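Local coordinates for protein hypothetical sugar kinase (Cytophaga hutchinsonii, PDB 3R8E) that probably transfers phosphate from ATP to a sugar, as a kinase of the ROK family built on the ribonuclease H-like fold, at residues A[23-26]-A[31-34]; A[33-38]-A[72-77]; A[134-139]-A[159-164]; A[40-45]-A[305-310]; A[239-244]-A[271-276]. All coordinates share one frame; numbering follows the deposited sequence.

Contact 1 (A[23-26]-A[31-34])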
# COMPACT_ATOMS: atom_id res chain seq x y z
N GLY A 23 -12.82 19.61 18.75
CA GLY A 23 -11.81 18.98 17.91
C GLY A 23 -10.45 19.54 18.28
O GLY A 23 -10.32 20.75 18.52
N ILE A 24 -9.45 18.66 18.39
CA ILE A 24 -8.09 19.04 18.75
C ILE A 24 -7.14 18.47 17.70
O ILE A 24 -7.20 17.28 17.42
CB ILE A 24 -7.71 18.59 20.19
CG1 ILE A 24 -8.63 19.26 21.24
CG2 ILE A 24 -6.24 18.89 20.50
CD1 ILE A 24 -8.58 18.65 22.60
N ASP A 25 -6.29 19.32 17.12
CA ASP A 25 -5.29 18.89 16.15
C ASP A 25 -3.90 19.19 16.73
O ASP A 25 -3.43 20.32 16.68
CB ASP A 25 -5.49 19.54 14.77
CG ASP A 25 -4.54 19.02 13.70
OD1 ASP A 25 -3.92 17.96 13.91
OD2 ASP A 25 -4.42 19.68 12.64
N VAL A 26 -3.28 18.15 17.29
CA VAL A 26 -1.96 18.22 17.92
C VAL A 26 -0.89 18.25 16.83
O VAL A 26 -0.94 17.45 15.90
CB VAL A 26 -1.76 17.05 18.93
CG1 VAL A 26 -0.36 17.05 19.55
CG2 VAL A 26 -2.82 17.06 20.02
N VAL A 31 -0.46 23.76 18.26
CA VAL A 31 -1.55 22.88 18.71
C VAL A 31 -2.85 23.65 18.49
O VAL A 31 -2.90 24.85 18.77
CB VAL A 31 -1.39 22.38 20.17
CG1 VAL A 31 -2.49 21.38 20.53
CG2 VAL A 31 -0.02 21.76 20.40
N LYS A 32 -3.89 22.98 17.96
CA LYS A 32 -5.13 23.68 17.61
C LYS A 32 -6.38 23.07 18.26
O LYS A 32 -6.57 21.86 18.25
CB LYS A 32 -5.32 23.70 16.08
CG LYS A 32 -4.36 24.60 15.32
CD LYS A 32 -3.90 23.99 14.00
CE LYS A 32 -4.70 24.45 12.79
NZ LYS A 32 -6.00 23.73 12.67
N PHE A 33 -7.23 23.96 18.80
CA PHE A 33 -8.51 23.67 19.45
C PHE A 33 -9.62 24.37 18.70
O PHE A 33 -9.44 25.50 18.24
CB PHE A 33 -8.48 24.20 20.90
CG PHE A 33 -7.92 23.29 21.97
CD1 PHE A 33 -6.60 22.85 21.91
CD2 PHE A 33 -8.67 22.95 23.08
CE1 PHE A 33 -6.07 22.04 22.92
CE2 PHE A 33 -8.14 22.14 24.10
CZ PHE A 33 -6.84 21.70 24.01
N GLY A 34 -10.78 23.73 18.62
CA GLY A 34 -11.93 24.35 17.96
C GLY A 34 -13.24 23.63 18.20
O GLY A 34 -13.28 22.40 18.27
O HOH W 1 -6.53 21.04 11.71

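Contact 2 (A[33-38]-A[72-77])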
# COMPACT_ATOMS: atom_id res chain seq x y z
N PHE A 33 -7.23 23.96 18.80
CA PHE A 33 -8.51 23.67 19.45
C PHE A 33 -9.62 24.37 18.70
O PHE A 33 -9.44 25.50 18.24
CB PHE A 33 -8.48 24.20 20.90
CG PHE A 33 -7.92 23.29 21.97
CD1 PHE A 33 -6.60 22.85 21.91
CD2 PHE A 33 -8.67 22.95 23.08
CE1 PHE A 33 -6.07 22.04 22.92
CE2 PHE A 33 -8.14 22.14 24.10
CZ PHE A 33 -6.84 21.70 24.01
N GLY A 34 -10.78 23.73 18.62
CA GLY A 34 -11.93 24.35 17.96
C GLY A 34 -13.24 23.63 18.20
O GLY A 34 -13.28 22.40 18.27
N LEU A 35 -14.31 24.41 18.31
CA LEU A 35 -15.65 23.86 18.47
C LEU A 35 -16.24 23.67 17.08
O LEU A 35 -16.33 24.62 16.31
CB LEU A 35 -16.53 24.77 19.34
CG LEU A 35 -17.36 24.05 20.40
CD1 LEU A 35 -16.48 23.38 21.44
CD2 LEU A 35 -18.31 25.01 21.07
N VAL A 36 -16.59 22.43 16.74
CA VAL A 36 -17.06 22.09 15.40
C VAL A 36 -18.58 21.88 15.39
O VAL A 36 -19.11 21.14 16.22
CB VAL A 36 -16.30 20.86 14.84
CG1 VAL A 36 -16.80 20.47 13.45
CG2 VAL A 36 -14.79 21.11 14.82
N THR A 37 -19.25 22.53 14.42
CA THR A 37 -20.70 22.45 14.18
C THR A 37 -21.00 21.25 13.26
O THR A 37 -20.08 20.81 12.55
CB THR A 37 -21.21 23.77 13.54
OG1 THR A 37 -20.69 23.89 12.21
CG2 THR A 37 -20.88 25.01 14.35
N PRO A 38 -22.26 20.75 13.16
CA PRO A 38 -22.55 19.64 12.23
C PRO A 38 -22.34 20.00 10.75
O PRO A 38 -22.22 19.08 9.93
CB PRO A 38 -24.02 19.30 12.51
CG PRO A 38 -24.32 19.91 13.85
CD PRO A 38 -23.49 21.14 13.90
N LYS A 72 -15.34 24.18 30.43
CA LYS A 72 -15.88 25.15 31.39
C LYS A 72 -16.66 26.25 30.65
O LYS A 72 -17.69 26.71 31.15
CB LYS A 72 -14.75 25.79 32.23
CG LYS A 72 -14.28 24.93 33.39
CD LYS A 72 -13.28 25.66 34.28
CE LYS A 72 -12.88 24.82 35.47
NZ LYS A 72 -11.93 23.73 35.11
N GLN A 73 -16.16 26.65 29.46
CA GLN A 73 -16.76 27.65 28.57
C GLN A 73 -17.98 27.10 27.82
O GLN A 73 -18.89 27.87 27.50
CB GLN A 73 -15.73 28.11 27.52
CG GLN A 73 -14.61 28.98 28.05
CD GLN A 73 -13.59 29.28 26.98
OE1 GLN A 73 -12.72 28.46 26.68
NE2 GLN A 73 -13.66 30.46 26.40
N TYR A 74 -17.96 25.80 27.50
CA TYR A 74 -19.01 25.12 26.74
C TYR A 74 -19.47 23.87 27.49
O TYR A 74 -18.97 22.77 27.24
CB TYR A 74 -18.50 24.78 25.32
CG TYR A 74 -17.95 25.98 24.58
CD1 TYR A 74 -18.81 26.90 23.99
CD2 TYR A 74 -16.58 26.20 24.50
CE1 TYR A 74 -18.31 28.02 23.32
CE2 TYR A 74 -16.07 27.32 23.85
CZ TYR A 74 -16.94 28.22 23.25
OH TYR A 74 -16.45 29.33 22.61
N PRO A 75 -20.42 24.03 28.45
CA PRO A 75 -20.85 22.88 29.27
C PRO A 75 -21.73 21.87 28.54
O PRO A 75 -21.95 20.78 29.08
CB PRO A 75 -21.63 23.54 30.42
CG PRO A 75 -21.34 25.00 30.33
CD PRO A 75 -21.09 25.27 28.89
N ILE A 76 -22.23 22.20 27.34
CA ILE A 76 -23.08 21.31 26.54
C ILE A 76 -22.26 20.32 25.70
O ILE A 76 -22.83 19.36 25.18
CB ILE A 76 -24.09 22.08 25.65
CG1 ILE A 76 -23.40 23.14 24.75
CG2 ILE A 76 -25.20 22.69 26.50
CD1 ILE A 76 -23.25 22.74 23.28
N VAL A 77 -20.93 20.56 25.56
CA VAL A 77 -20.02 19.69 24.81
C VAL A 77 -19.97 18.32 25.51
O VAL A 77 -19.76 18.25 26.72
CB VAL A 77 -18.61 20.32 24.63
CG1 VAL A 77 -17.58 19.31 24.10
CG2 VAL A 77 -18.67 21.52 23.70

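Contact 3 (A[134-139]-A[159-164])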
# COMPACT_ATOMS: atom_id res chain seq x y z
N GLY A 134 -11.92 14.40 7.74
CA GLY A 134 -12.42 15.77 7.66
C GLY A 134 -12.93 16.08 6.26
O GLY A 134 -14.03 16.62 6.09
N GLU A 135 -12.14 15.70 5.24
CA GLU A 135 -12.48 15.88 3.83
C GLU A 135 -13.70 15.04 3.48
O GLU A 135 -14.58 15.51 2.77
CB GLU A 135 -11.29 15.52 2.93
CG GLU A 135 -10.24 16.62 2.82
CD GLU A 135 -10.64 17.90 2.09
OE1 GLU A 135 -11.65 17.90 1.35
OE2 GLU A 135 -9.90 18.90 2.22
N TYR A 136 -13.78 13.81 4.04
CA TYR A 136 -14.88 12.89 3.81
C TYR A 136 -16.21 13.46 4.34
O TYR A 136 -17.24 13.29 3.69
CB TYR A 136 -14.58 11.53 4.47
CG TYR A 136 -15.69 10.52 4.34
CD1 TYR A 136 -15.89 9.81 3.15
CD2 TYR A 136 -16.56 10.26 5.40
CE1 TYR A 136 -16.90 8.87 3.03
CE2 TYR A 136 -17.59 9.33 5.28
CZ TYR A 136 -17.76 8.64 4.09
OH TYR A 136 -18.77 7.71 3.97
N TYR A 137 -16.20 14.12 5.50
CA TYR A 137 -17.46 14.63 6.05
C TYR A 137 -17.80 16.05 5.62
O TYR A 137 -18.99 16.38 5.56
CB TYR A 137 -17.44 14.60 7.59
CG TYR A 137 -17.56 13.22 8.19
CD1 TYR A 137 -18.53 12.32 7.76
CD2 TYR A 137 -16.75 12.83 9.26
CE1 TYR A 137 -18.66 11.05 8.32
CE2 TYR A 137 -16.88 11.57 9.84
CZ TYR A 137 -17.83 10.68 9.37
OH TYR A 137 -17.94 9.43 9.93
N PHE A 138 -16.79 16.91 5.37
CA PHE A 138 -17.08 18.33 5.16
C PHE A 138 -16.49 18.97 3.90
O PHE A 138 -16.84 20.12 3.60
CB PHE A 138 -16.59 19.12 6.38
CG PHE A 138 -17.02 18.59 7.73
CD1 PHE A 138 -18.33 18.74 8.17
CD2 PHE A 138 -16.12 17.93 8.56
CE1 PHE A 138 -18.73 18.27 9.42
CE2 PHE A 138 -16.52 17.45 9.81
CZ PHE A 138 -17.82 17.61 10.23
N GLY A 139 -15.62 18.27 3.17
CA GLY A 139 -14.97 18.81 1.98
C GLY A 139 -15.84 18.93 0.75
O GLY A 139 -17.02 18.57 0.76
N GLY A 159 -3.99 10.14 4.44
CA GLY A 159 -5.12 9.48 5.06
C GLY A 159 -5.91 8.86 3.93
O GLY A 159 -6.00 9.44 2.85
N VAL A 160 -6.48 7.66 4.16
CA VAL A 160 -7.24 6.99 3.12
C VAL A 160 -8.60 6.56 3.62
O VAL A 160 -8.71 5.93 4.68
CB VAL A 160 -6.46 5.76 2.56
CG1 VAL A 160 -7.34 4.90 1.65
CG2 VAL A 160 -5.20 6.19 1.81
N MSE A 161 -9.64 6.86 2.83
CA MSE A 161 -10.99 6.35 3.02
C MSE A 161 -11.13 5.18 2.07
O MSE A 161 -10.72 5.30 0.91
CB MSE A 161 -12.08 7.41 2.75
CG MSE A 161 -12.03 8.62 3.67
SE MSE A 161 -12.25 8.22 5.56
CE MSE A 161 -14.02 7.43 5.48
N MSE A 162 -11.65 4.05 2.54
CA MSE A 162 -11.87 2.89 1.69
C MSE A 162 -13.27 2.36 1.93
O MSE A 162 -13.60 1.94 3.04
CB MSE A 162 -10.81 1.80 1.93
CG MSE A 162 -10.92 0.65 0.97
SE MSE A 162 -9.33 -0.40 0.95
CE MSE A 162 -8.21 0.84 -0.10
N ASN A 163 -14.11 2.43 0.88
CA ASN A 163 -15.52 2.02 0.91
C ASN A 163 -16.25 2.72 2.08
O ASN A 163 -17.02 2.09 2.81
CB ASN A 163 -15.65 0.48 0.96
CG ASN A 163 -14.72 -0.25 0.02
OD1 ASN A 163 -13.78 -0.92 0.44
ND2 ASN A 163 -14.92 -0.09 -1.28
N GLY A 164 -15.96 4.02 2.25
CA GLY A 164 -16.57 4.87 3.28
C GLY A 164 -16.10 4.64 4.70
O GLY A 164 -16.73 5.15 5.63

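Contact 4 (A[40-45]-A[305-310])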
# COMPACT_ATOMS: atom_id res chain seq x y z
N GLY A 40 -19.69 21.79 9.71
CA GLY A 40 -18.24 21.92 9.55
C GLY A 40 -17.65 23.28 9.80
O GLY A 40 -16.56 23.58 9.30
N GLU A 41 -18.35 24.13 10.58
CA GLU A 41 -17.85 25.45 10.95
C GLU A 41 -17.03 25.31 12.23
O GLU A 41 -17.42 24.57 13.13
CB GLU A 41 -19.03 26.43 11.13
CG GLU A 41 -18.63 27.87 11.42
CD GLU A 41 -19.70 28.74 12.06
OE1 GLU A 41 -20.89 28.57 11.73
OE2 GLU A 41 -19.33 29.62 12.87
N ILE A 42 -15.88 26.01 12.30
CA ILE A 42 -15.03 26.00 13.49
C ILE A 42 -15.28 27.30 14.26
O ILE A 42 -15.11 28.39 13.70
CB ILE A 42 -13.52 25.79 13.16
CG1 ILE A 42 -13.29 24.46 12.40
CG2 ILE A 42 -12.65 25.86 14.44
CD1 ILE A 42 -11.97 24.36 11.70
N GLN A 43 -15.68 27.17 15.53
CA GLN A 43 -15.94 28.29 16.42
C GLN A 43 -14.90 28.31 17.53
O GLN A 43 -14.47 27.25 17.99
CB GLN A 43 -17.36 28.22 17.01
CG GLN A 43 -18.46 28.53 16.01
CD GLN A 43 -19.86 28.41 16.57
OE1 GLN A 43 -20.09 28.42 17.79
NE2 GLN A 43 -20.84 28.30 15.69
N ASN A 44 -14.50 29.53 17.96
CA ASN A 44 -13.52 29.80 19.02
C ASN A 44 -12.19 29.06 18.76
O ASN A 44 -11.66 28.40 19.67
CB ASN A 44 -14.10 29.43 20.40
CG ASN A 44 -13.38 30.05 21.58
OD1 ASN A 44 -12.78 31.13 21.50
ND2 ASN A 44 -13.43 29.37 22.72
N ALA A 45 -11.66 29.17 17.53
CA ALA A 45 -10.39 28.55 17.14
C ALA A 45 -9.25 29.12 18.00
O ALA A 45 -9.01 30.34 17.96
CB ALA A 45 -10.11 28.77 15.66
N GLU A 305 -8.01 22.64 3.51
CA GLU A 305 -6.66 23.10 3.83
C GLU A 305 -6.25 22.63 5.25
O GLU A 305 -6.50 21.46 5.58
CB GLU A 305 -6.53 24.63 3.65
CG GLU A 305 -6.63 25.06 2.20
CD GLU A 305 -6.75 26.55 1.96
OE1 GLU A 305 -5.82 27.29 2.35
OE2 GLU A 305 -7.76 26.98 1.37
N ASN A 306 -5.67 23.52 6.08
CA ASN A 306 -5.18 23.22 7.43
C ASN A 306 -6.30 22.93 8.46
O ASN A 306 -5.98 22.57 9.59
CB ASN A 306 -4.30 24.35 7.94
CG ASN A 306 -2.91 24.34 7.34
OD1 ASN A 306 -2.65 24.91 6.28
ND2 ASN A 306 -1.99 23.67 8.02
N ASP A 307 -7.58 23.08 8.08
CA ASP A 307 -8.70 22.82 9.00
C ASP A 307 -9.15 21.34 9.00
O ASP A 307 -9.83 20.92 9.94
CB ASP A 307 -9.89 23.72 8.66
CG ASP A 307 -9.69 25.18 9.05
OD1 ASP A 307 -9.04 25.45 10.08
OD2 ASP A 307 -10.25 26.05 8.35
N ALA A 308 -8.78 20.57 7.96
CA ALA A 308 -9.19 19.17 7.80
C ALA A 308 -8.89 18.29 9.02
O ALA A 308 -9.74 17.49 9.41
CB ALA A 308 -8.55 18.57 6.56
N GLY A 309 -7.70 18.46 9.62
CA GLY A 309 -7.26 17.69 10.78
C GLY A 309 -8.16 17.86 11.99
O GLY A 309 -8.58 16.87 12.60
N LEU A 310 -8.50 19.12 12.32
CA LEU A 310 -9.37 19.46 13.44
C LEU A 310 -10.81 18.99 13.16
O LEU A 310 -11.42 18.37 14.03
CB LEU A 310 -9.33 20.98 13.69
CG LEU A 310 -9.71 21.43 15.11
CD1 LEU A 310 -8.84 22.58 15.56
CD2 LEU A 310 -11.17 21.84 15.18

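Contact 5 (A[239-244]-A[271-276])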
# COMPACT_ATOMS: atom_id res chain seq x y z
N ALA A 239 9.87 24.24 -14.24
CA ALA A 239 10.66 23.00 -14.28
C ALA A 239 10.76 22.35 -12.90
O ALA A 239 10.73 21.12 -12.81
CB ALA A 239 12.05 23.28 -14.83
N VAL A 240 10.87 23.18 -11.83
CA VAL A 240 10.93 22.71 -10.44
C VAL A 240 9.62 21.98 -10.10
O VAL A 240 9.67 20.84 -9.63
CB VAL A 240 11.25 23.85 -9.43
CG1 VAL A 240 10.92 23.45 -7.99
CG2 VAL A 240 12.71 24.29 -9.55
N TRP A 241 8.45 22.62 -10.37
CA TRP A 241 7.14 22.01 -10.09
C TRP A 241 6.91 20.77 -10.95
O TRP A 241 6.33 19.80 -10.46
CB TRP A 241 5.99 23.02 -10.26
CG TRP A 241 5.97 24.11 -9.23
CD1 TRP A 241 6.05 25.45 -9.46
CD2 TRP A 241 5.84 23.95 -7.81
NE1 TRP A 241 5.98 26.14 -8.27
CE2 TRP A 241 5.88 25.25 -7.24
CE3 TRP A 241 5.71 22.84 -6.95
CZ2 TRP A 241 5.79 25.46 -5.86
CZ3 TRP A 241 5.61 23.06 -5.58
CH2 TRP A 241 5.65 24.36 -5.05
N ALA A 242 7.39 20.77 -12.21
CA ALA A 242 7.28 19.62 -13.11
C ALA A 242 8.05 18.41 -12.54
O ALA A 242 7.54 17.29 -12.62
CB ALA A 242 7.81 19.97 -14.50
N ASP A 243 9.25 18.64 -11.95
CA ASP A 243 10.05 17.57 -11.36
C ASP A 243 9.38 17.05 -10.08
O ASP A 243 9.31 15.83 -9.89
CB ASP A 243 11.49 18.04 -11.08
CG ASP A 243 12.44 16.89 -10.85
OD1 ASP A 243 12.80 16.21 -11.84
OD2 ASP A 243 12.82 16.64 -9.68
N ILE A 244 8.85 17.96 -9.23
CA ILE A 244 8.12 17.63 -7.99
C ILE A 244 6.91 16.76 -8.37
O ILE A 244 6.68 15.72 -7.72
CB ILE A 244 7.72 18.93 -7.22
CG1 ILE A 244 8.96 19.66 -6.60
CG2 ILE A 244 6.62 18.70 -6.16
CD1 ILE A 244 9.77 18.91 -5.47
N SER A 271 0.15 22.35 -2.40
CA SER A 271 -1.05 22.19 -3.23
C SER A 271 -1.52 23.51 -3.88
O SER A 271 -2.34 23.47 -4.81
CB SER A 271 -2.20 21.59 -2.42
OG SER A 271 -2.72 22.49 -1.46
N GLY A 272 -0.99 24.64 -3.42
CA GLY A 272 -1.32 25.95 -3.99
C GLY A 272 -0.75 26.06 -5.40
O GLY A 272 -1.22 26.88 -6.20
N ALA A 273 0.25 25.20 -5.71
CA ALA A 273 0.93 25.09 -7.00
C ALA A 273 0.38 23.92 -7.82
O ALA A 273 1.05 23.43 -8.73
CB ALA A 273 2.42 24.91 -6.77
N PHE A 274 -0.86 23.49 -7.51
CA PHE A 274 -1.60 22.38 -8.13
C PHE A 274 -1.45 22.38 -9.66
O PHE A 274 -0.99 21.39 -10.22
CB PHE A 274 -3.09 22.48 -7.76
CG PHE A 274 -3.96 21.31 -8.13
CD1 PHE A 274 -4.56 21.24 -9.39
CD2 PHE A 274 -4.23 20.30 -7.22
CE1 PHE A 274 -5.37 20.15 -9.74
CE2 PHE A 274 -5.06 19.22 -7.56
CZ PHE A 274 -5.62 19.16 -8.82
N ASP A 275 -1.78 23.50 -10.33
CA ASP A 275 -1.74 23.61 -11.79
C ASP A 275 -0.35 23.38 -12.41
O ASP A 275 -0.28 23.02 -13.58
CB ASP A 275 -2.27 24.98 -12.23
CG ASP A 275 -3.72 25.25 -11.86
OD1 ASP A 275 -4.47 24.27 -11.61
OD2 ASP A 275 -4.12 26.44 -11.86
N TYR A 276 0.73 23.59 -11.64
CA TYR A 276 2.09 23.49 -12.16
C TYR A 276 2.74 22.12 -11.91
O TYR A 276 3.63 21.75 -12.69
CB TYR A 276 2.96 24.63 -11.59
CG TYR A 276 2.22 25.96 -11.63
CD1 TYR A 276 1.91 26.57 -12.84
CD2 TYR A 276 1.71 26.52 -10.46
CE1 TYR A 276 1.15 27.74 -12.88
CE2 TYR A 276 0.95 27.69 -10.49
CZ TYR A 276 0.67 28.29 -11.71
OH TYR A 276 -0.09 29.44 -11.74

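Contact 1 (A[23-26]-A[31-34])
Ile24 and Phe33 form a non-hydrogen-bonded pair of an antiparallel beta hairpin, the first two strands (21-25 and 30-36) of the mixed sheet that opens this ribonuclease H-like fold. The short axes run at 168° and come within 4.8 Å. Two hydrogen-bonded pairs bracket the Ile24-Phe33 pair: Gly23 N gives a 2.9 Å bond to Gly34 O, and Gly34 N returns one to Gly23 O, while Asp25 N gives a 2.8 Å bond to Lys32 O, answered by Lys32 N on Asp25 O. The sequence Asp-Val-Gly-Gly-Thr that starts at Asp25 and fills the turn resembles the N-terminal phosphate motif of sugar kinases, so the hairpin probably presents a nucleotide-phosphate loop.

On one face of the sheet, Ile24 lies alongside Phe33 and sets CG1 over the centre of the ring, 3.9 Å from the centroid and almost exactly on its normal; CD1 follows along the same face, 3.8 Å from Phe33 CZ. Ile24 CG1 stands anti to the carbonyl carbon (chi1 -62°), which carries this branch to the ring. Helix 59-73 covers this face through Ile67, which touches both residues. An alanine in place of Phe33 would probably leave Ile24 CG1 and CD1 without their aromatic floor and open a gap beside Ile67 and Trp53.

On the other face Asp25 and Lys32 pair their polar ends. Lys32 NZ, also hydrogen-bonded to Asn306 O, stops 4.3 Å from Asp25 OD2, beyond a salt bridge, and one water joins them, donating to OD2 at 2.7 Å and accepting from NZ at 2.9 Å.

Contact 2 (A[33-38]-A[72-77])
Leu35 forks into Tyr74 and Val77, and its two methyls carry the whole contact between strand 30-36 and the turn that follows helix 59-73. No hydrogen bond joins the two segments, and the closest backbone pair, Leu35 and Val77, is 8.8 Å apart between CA atoms, so side chains alone bridge the distance.

The first interaction is CH-pi. Leu35 CD2 stands over one face of the Tyr74 ring, 3.6 Å from its centroid, but displaced toward the rim, where CD1 of Tyr74 is nearest at 3.5 Å. The second is aliphatic: Leu35 CD1 meets Val77 CG2 at 3.7 Å. The leucine reaches both with a first torsion of -135°, away from the staggered positions, a mildly strained setting that spreads the methyls between a ring and a branched chain. Tyr74 CG lies anti to its carbonyl carbon (chi1 -54°), which swings the ring toward the leucine, and chi2 near -78° presents its face.

Within 72-77, residues Tyr74 to Val77 form a type I beta turn whose closing bond, Val77 N to Tyr74 O, is weak at 3.4 Å. The turn nevertheless brings the ring and the valine to the same leucine.

Phe70 of helix 59-73 meets the Tyr74 ring and also touches Leu35, so the patch continues onto the helix. The arrangement is that of a beta-alpha-beta crossover in an alpha/beta domain: strand 45-49 leads to helix 59-73, which lies against the sheet, and the exit turn folds over strand 30-36 before the chain enters strand 79-84, parallel to 45-49.

Contact 3 (A[134-139]-A[159-164])
The hydroxyl of Tyr136 is hydrogen-bonded to OE1 of Gln145 while it lies against Gly164, with OH 3.7 Å from both CA and O of the glycine, too far for a hydrogen bond to that carbonyl. The bond to Gln145 helps to hold the outer end of the ring, while Gly164, with a positive phi, passes close to it on the turn after strand 156-162.

The ring itself is covered by Met161, a selenomethionine. Its CE methyl sits over the centre of one face, 3.7 Å from the centroid and 11° off the normal, a CH-pi contact. The selenium is farther out, 4.9 Å from the centroid in an oblique position, so the Met-aromatic contact is made chiefly through the methyl. Bends at chi2 and chi3, both near -60°, curl CE back over the ring, and the two side chains cross at about a right angle. CG of Met161 closes the inner end, 4.0 Å from CB of Tyr136. The tyrosine points CG anti to its backbone N (chi1 178°), directing the ring off the helix toward the strand.

Phe147, on the adjacent strand 147-152, touches both Tyr136 and Met161. Helix 127-138, which follows strand 121-126 of the first sheet, is thus packed on the second sheet, while Phe138 at its end reaches helix 308-318.

Contact 4 (A[40-45]-A[305-310])
Ile42 and Asp307 bring their backbones no nearer than 8.4 Å between CA atoms, the isoleucine on short strand 42-43 and the aspartate near the beginning of the last helix. Within the ribonuclease H-like fold the contact brings this C-terminal helix, 260 residues along the chain, back to the first sheet, where it packs by side chains alone. A corner at Asn44, whose phi and psi are both positive, separates strand 42-43 from strand 45-49, although both pair with strand 30-36.

Ile42 points toward Asp307 and Leu310 and spends its two branches on these different partners. CG1 is anti to the carbonyl carbon and chi2 is extended at 163°, which thrusts CD1 out to Asp307. This methyl lies above the flat carboxylate of Asp307, 3.5 Å from OD1 and 3.6 Å from CG, and it also touches CB. Only van der Waals contact is possible here: the methyl screens one side of the acid group without satisfying its charge.

Leu310, three residues on, also touches Lys32 and Val36 and so links the helix to strand 30-36. On the first segment, Gln43 NE2 makes a weak 3.5 Å hydrogen bond to Glu41 OE2. The second branch of Ile42 completes the contact more loosely, with CG2 lying 4.3 Å from CD2 of Leu310.

Contact 5 (A[239-244]-A[271-276])
Ala273 presses its methyl onto the indole of Trp241, and this is the tight half of the contact between helix 235-259 and the start of helix 274-288. CB stands over the centre of the six-membered ring, 3.4 Å from the centroid and 9° off its normal, with CE2 the nearest ring atom at 3.5 Å. Trp241 CG is anti to the carbonyl carbon (chi1 -69°), which carries the indole to Ala273, a small residue at the N-cap position.

The other half is looser. Tyr276 meets the tryptophan mainly at its root, CB to CB at 3.7 Å. Tyr276 is partly exposed, and its ring leads away, its centroid 6.0 Å from that of the five-membered ring and the planes at 36°.

An alanine here instead of Trp241 would probably leave the Ala273 methyl without its aromatic surface and open a gap toward Leu197 and Ala230. No hydrogen bond crosses between the segments, although Ala242 O bonds Asn280 ND2 farther along helix 274-288; Trp241 NE1 has a weak one to Ile226 O. Between 239-244 and 271-276, cohesion therefore rests on shape and apolar burial, with CH-pi attraction concentrated at a single methyl.

Overall arrangement
Contacts 1 and 2 share strand 30-36, and contact 4 uses its neighbour 42-43 in the same sheet: contact 1 has its centre about 8 Å from that of contact 4 and about 12 Å from that of contact 2. Leu310 of contact 4 packs on the hairpin of contact 1, with CG 3.5 Å from Gly23 O. Contact 3, centred about 15 Å from contact 4, joins helix 127-138 to strand 156-162 of the second sheet, and Phe138 CD1 touches Gly40 CA at 3.5 Å. Contact 5 lies across the chain's centre, its centre about 30 Å from that of contact 1. Contact 1 flanks the probable phosphate loop, so the nucleotide site would be expected in the cleft between the regions built on the two sheets.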